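Local coordinates for uncharacterized protein SP1917 (Streptococcus pneumoniae, PDB 3C9P), which is of unknown function but is a small, mainly helical member of a bacterial protein family (DUF2200), at residues W40-E45 / D61-A66. Numbering follows the deposited sequence.
Sequences WLTGYE and DFFRQA
Two helix C-termini meet in this small, mainly helical fold, where Y44, in the turn between helices 31-42 and 46-52, reaches across to the last turn of helix 59-64. Its hydroxyl donates a hydrogen bond to the carbonyl oxygen of F62, Y44 OH to F62 O 2.6 Å, approaching in the carbonyl plane on a lone pair at a C=O...O angle of 131°. Within its own helix this oxygen accepts a weak bond from Q65 N, at 3.5 Å, so a phenol suits the place as a strong donor carried on a flat apolar ring.

That ring also lies in an offset stack with F62, the centroids 4.4 Å apart and the planes 25° from parallel. The tilt brings one edge closest, with Y44 CD2 3.3 Å from F62 CZ, while Y44 CE2 rests over the F62 face. F62 has CG anti to its backbone N (chi1 179°), which carries the ring back under the tyrosine whose hydroxyl its own carbonyl binds. F13 stacks on F62 as well, and V49 of helix 46-52 packs against both side chains, F62 being buried and Y44 partly exposed.

G43, with positive phi, ends helix 31-42 in a conformation where a beta carbon would collide with the preceding carbonyl oxygen. Just before it, T42 forms an ST turn: its OG1 accepts from Y44 N at 3.3 Å, which probably helps to hold the bend leading to the tyrosine, and also bonds to T38 O. Beyond the aromatic pair, L41 CD2 meets the edge of the F63 ring, a small apolar contact joined by L99 of helix 91-107. A66, compact enough for close backbone approach, sets its methyl against T42, with A66 CB 3.8 Å from T42 CB.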
ATOM      1  N   TRP A  40       5.838  -4.227   4.918  1.00 11.86           N
ATOM      2  CA  TRP A  40       6.012  -3.409   6.119  1.00 12.21           C
ATOM      3  C   TRP A  40       4.673  -2.952   6.700  1.00 11.87           C
ATOM      4  O   TRP A  40       4.405  -3.127   7.887  1.00 11.13           O
ATOM      5  CB  TRP A  40       6.905  -2.203   5.796  1.00 12.34           C
ATOM      6  CG  TRP A  40       7.085  -1.291   6.970  1.00 12.90           C
ATOM      7  CD1 TRP A  40       7.919  -1.454   8.032  1.00 15.02           C
ATOM      8  CD2 TRP A  40       6.400  -0.071   7.182  1.00 13.42           C
ATOM      9  NE1 TRP A  40       7.801  -0.398   8.896  1.00 14.26           N
ATOM     10  CE2 TRP A  40       6.878   0.473   8.387  1.00 14.20           C
ATOM     11  CE3 TRP A  40       5.454   0.646   6.435  1.00 15.07           C
ATOM     12  CZ2 TRP A  40       6.417   1.676   8.892  1.00 15.25           C
ATOM     13  CZ3 TRP A  40       4.981   1.842   6.950  1.00 15.08           C
ATOM     14  CH2 TRP A  40       5.487   2.358   8.151  1.00 14.19           C
ATOM     15  N   LEU A  41       3.817  -2.412   5.844  1.00 10.86           N
ATOM     16  CA  LEU A  41       2.524  -1.884   6.271  1.00 12.19           C
ATOM     17  C   LEU A  41       1.596  -2.935   6.853  1.00 11.98           C
ATOM     18  O   LEU A  41       0.983  -2.724   7.914  1.00 11.38           O
ATOM     19  CB  LEU A  41       1.806  -1.193   5.091  1.00 11.58           C
ATOM     20  CG  LEU A  41       0.375  -0.761   5.371  1.00 12.23           C
ATOM     21  CD1 LEU A  41       0.346   0.379   6.439  1.00 13.96           C
ATOM     22  CD2 LEU A  41      -0.296  -0.292   4.084  1.00 11.48           C
ATOM     23  N   THR A  42       1.485  -4.059   6.152  1.00 11.76           N
ATOM     24  CA  THR A  42       0.444  -5.039   6.438  1.00 11.30           C
ATOM     25  C   THR A  42       0.891  -6.198   7.334  1.00 11.21           C
ATOM     26  O   THR A  42       0.055  -6.860   7.932  1.00 11.95           O
ATOM     27  CB  THR A  42      -0.071  -5.644   5.124  1.00 11.59           C
ATOM     28  OG1 THR A  42       1.023  -6.293   4.491  1.00 11.80           O
ATOM     29  CG2 THR A  42      -0.640  -4.548   4.184  1.00 11.20           C
ATOM     30  N   GLY A  43       2.190  -6.465   7.416  1.00 10.95           N
ATOM     31  CA  GLY A  43       2.677  -7.643   8.136  1.00 11.73           C
ATOM     32  C   GLY A  43       2.756  -8.912   7.284  1.00 12.28           C
ATOM     33  O   GLY A  43       3.290  -9.918   7.732  1.00 13.07           O
ATOM     34  N   TYR A  44       2.215  -8.880   6.065  1.00 12.71           N
ATOM     35  CA  TYR A  44       2.403  -9.978   5.096  1.00 13.26           C
ATOM     36  C   TYR A  44       3.888 -10.093   4.759  1.00 14.00           C
ATOM     37  O   TYR A  44       4.556  -9.061   4.612  1.00 12.65           O
ATOM     38  CB  TYR A  44       1.704  -9.643   3.787  1.00 12.73           C
ATOM     39  CG  TYR A  44       0.215  -9.892   3.740  1.00 13.05           C
ATOM     40  CD1 TYR A  44      -0.318 -11.165   3.925  1.00 12.16           C
ATOM     41  CD2 TYR A  44      -0.657  -8.849   3.428  1.00 13.35           C
ATOM     42  CE1 TYR A  44      -1.723 -11.382   3.836  1.00 11.79           C
ATOM     43  CE2 TYR A  44      -2.026  -9.049   3.337  1.00 11.83           C
ATOM     44  CZ  TYR A  44      -2.555 -10.314   3.551  1.00 13.02           C
ATOM     45  OH  TYR A  44      -3.921 -10.483   3.415  1.00 12.02           O
ATOM     46  N   GLU A  45       4.384 -11.328   4.638  1.00 14.28           N
ATOM     47  CA  GLU A  45       5.734 -11.592   4.107  1.00 15.44           C
ATOM     48  C   GLU A  45       5.696 -11.251   2.623  1.00 15.35           C
ATOM     49  O   GLU A  45       4.652 -11.353   2.008  1.00 14.39           O
ATOM     50  CB  GLU A  45       6.136 -13.062   4.282  1.00 16.29           C
ATOM     51  CG  GLU A  45       6.315 -13.533   5.739  1.00 20.76           C
ATOM     52  CD  GLU A  45       7.250 -12.644   6.573  1.00 27.08           C
ATOM     53  OE1 GLU A  45       8.338 -12.270   6.082  1.00 28.05           O
ATOM     54  OE2 GLU A  45       6.891 -12.305   7.735  1.00 32.76           O
ATOM     55  N   ASP A  61     -10.257  -7.846   0.313  1.00 13.00           N
ATOM     56  CA  ASP A  61     -10.004  -9.018   1.151  1.00 13.42           C
ATOM     57  C   ASP A  61      -8.514  -9.194   1.511  1.00 13.15           C
ATOM     58  O   ASP A  61      -8.198  -9.707   2.593  1.00 12.57           O
ATOM     59  CB  ASP A  61     -10.572 -10.257   0.501  1.00 13.27           C
ATOM     60  CG  ASP A  61     -12.076 -10.428   0.766  1.00 16.40           C
ATOM     61  OD1 ASP A  61     -12.673  -9.690   1.603  1.00 17.31           O
ATOM     62  OD2 ASP A  61     -12.660 -11.326   0.136  1.00 17.65           O
ATOM     63  N   PHE A  62      -7.621  -8.762   0.622  1.00 12.54           N
ATOM     64  CA  PHE A  62      -6.175  -8.671   0.932  1.00 11.80           C
ATOM     65  C   PHE A  62      -5.907  -7.799   2.175  1.00 12.30           C
ATOM     66  O   PHE A  62      -5.231  -8.227   3.123  1.00 11.17           O
ATOM     67  CB  PHE A  62      -5.405  -8.140  -0.285  1.00 11.90           C
ATOM     68  CG  PHE A  62      -3.928  -7.984  -0.053  1.00 12.44           C
ATOM     69  CD1 PHE A  62      -3.067  -9.064  -0.201  1.00 14.19           C
ATOM     70  CD2 PHE A  62      -3.408  -6.762   0.315  1.00 12.89           C
ATOM     71  CE1 PHE A  62      -1.681  -8.912   0.000  1.00 12.17           C
ATOM     72  CE2 PHE A  62      -2.015  -6.600   0.528  1.00 14.09           C
ATOM     73  CZ  PHE A  62      -1.168  -7.686   0.359  1.00 12.93           C
ATOM     74  N   PHE A  63      -6.444  -6.582   2.163  1.00 11.97           N
ATOM     75  CA  PHE A  63      -6.373  -5.691   3.323  1.00 12.50           C
ATOM     76  C   PHE A  63      -7.138  -6.156   4.558  1.00 12.88           C
ATOM     77  O   PHE A  63      -6.641  -5.971   5.677  1.00 14.48           O
ATOM     78  CB  PHE A  63      -6.751  -4.252   2.933  1.00 12.12           C
ATOM     79  CG  PHE A  63      -5.661  -3.559   2.216  1.00 13.68           C
ATOM     80  CD1 PHE A  63      -5.481  -3.743   0.865  1.00 13.80           C
ATOM     81  CD2 PHE A  63      -4.747  -2.775   2.917  1.00 15.17           C
ATOM     82  CE1 PHE A  63      -4.412  -3.097   0.170  1.00 13.46           C
ATOM     83  CE2 PHE A  63      -3.695  -2.129   2.234  1.00 16.07           C
ATOM     84  CZ  PHE A  63      -3.533  -2.306   0.865  1.00 13.60           C
ATOM     85  N   ARG A  64      -8.314  -6.762   4.376  1.00 12.55           N
ATOM     86  CA  ARG A  64      -9.093  -7.234   5.533  1.00 13.60           C
ATOM     87  C   ARG A  64      -8.336  -8.309   6.288  1.00 13.23           C
ATOM     88  O   ARG A  64      -8.493  -8.440   7.494  1.00 14.70           O
ATOM     89  CB  ARG A  64     -10.476  -7.766   5.147  1.00 14.20           C
ATOM     90  CG  ARG A  64     -11.433  -6.714   4.621  1.00 14.02           C
ATOM     91  CD  ARG A  64     -12.772  -7.371   4.247  1.00 14.05           C
ATOM     92  NE  ARG A  64     -13.692  -6.373   3.679  1.00 15.42           N
ATOM     93  CZ  ARG A  64     -14.010  -6.269   2.391  1.00 17.25           C
ATOM     94  NH1 ARG A  64     -13.527  -7.130   1.498  1.00 15.24           N
ATOM     95  NH2 ARG A  64     -14.842  -5.303   1.993  1.00 14.84           N
ATOM     96  N   GLN A  65      -7.527  -9.071   5.574  1.00 12.22           N
ATOM     97  CA  GLN A  65      -6.822 -10.225   6.166  1.00 14.45           C
ATOM     98  C   GLN A  65      -5.336 -10.011   6.480  1.00 13.40           C
ATOM     99  O   GLN A  65      -4.596 -10.987   6.806  1.00 14.34           O
ATOM    100  CB  GLN A  65      -7.020 -11.441   5.263  1.00 14.28           C
ATOM    101  CG  GLN A  65      -8.497 -11.868   5.206  1.00 18.74           C
ATOM    102  CD  GLN A  65      -8.745 -12.968   4.191  1.00 24.88           C
ATOM    103  OE1 GLN A  65      -8.584 -12.764   2.988  1.00 28.29           O
ATOM    104  NE2 GLN A  65      -9.134 -14.140   4.669  1.00 26.64           N
ATOM    105  N   ALA A  66      -4.898  -8.760   6.407  1.00 12.48           N
ATOM    106  CA  ALA A  66      -3.511  -8.408   6.735  1.00 11.85           C
ATOM    107  C   ALA A  66      -3.181  -8.946   8.116  1.00 12.46           C
ATOM    108  O   ALA A  66      -3.971  -8.795   9.067  1.00 12.74           O
ATOM    109  CB  ALA A  66      -3.306  -6.905   6.696  1.00 10.83           C
TER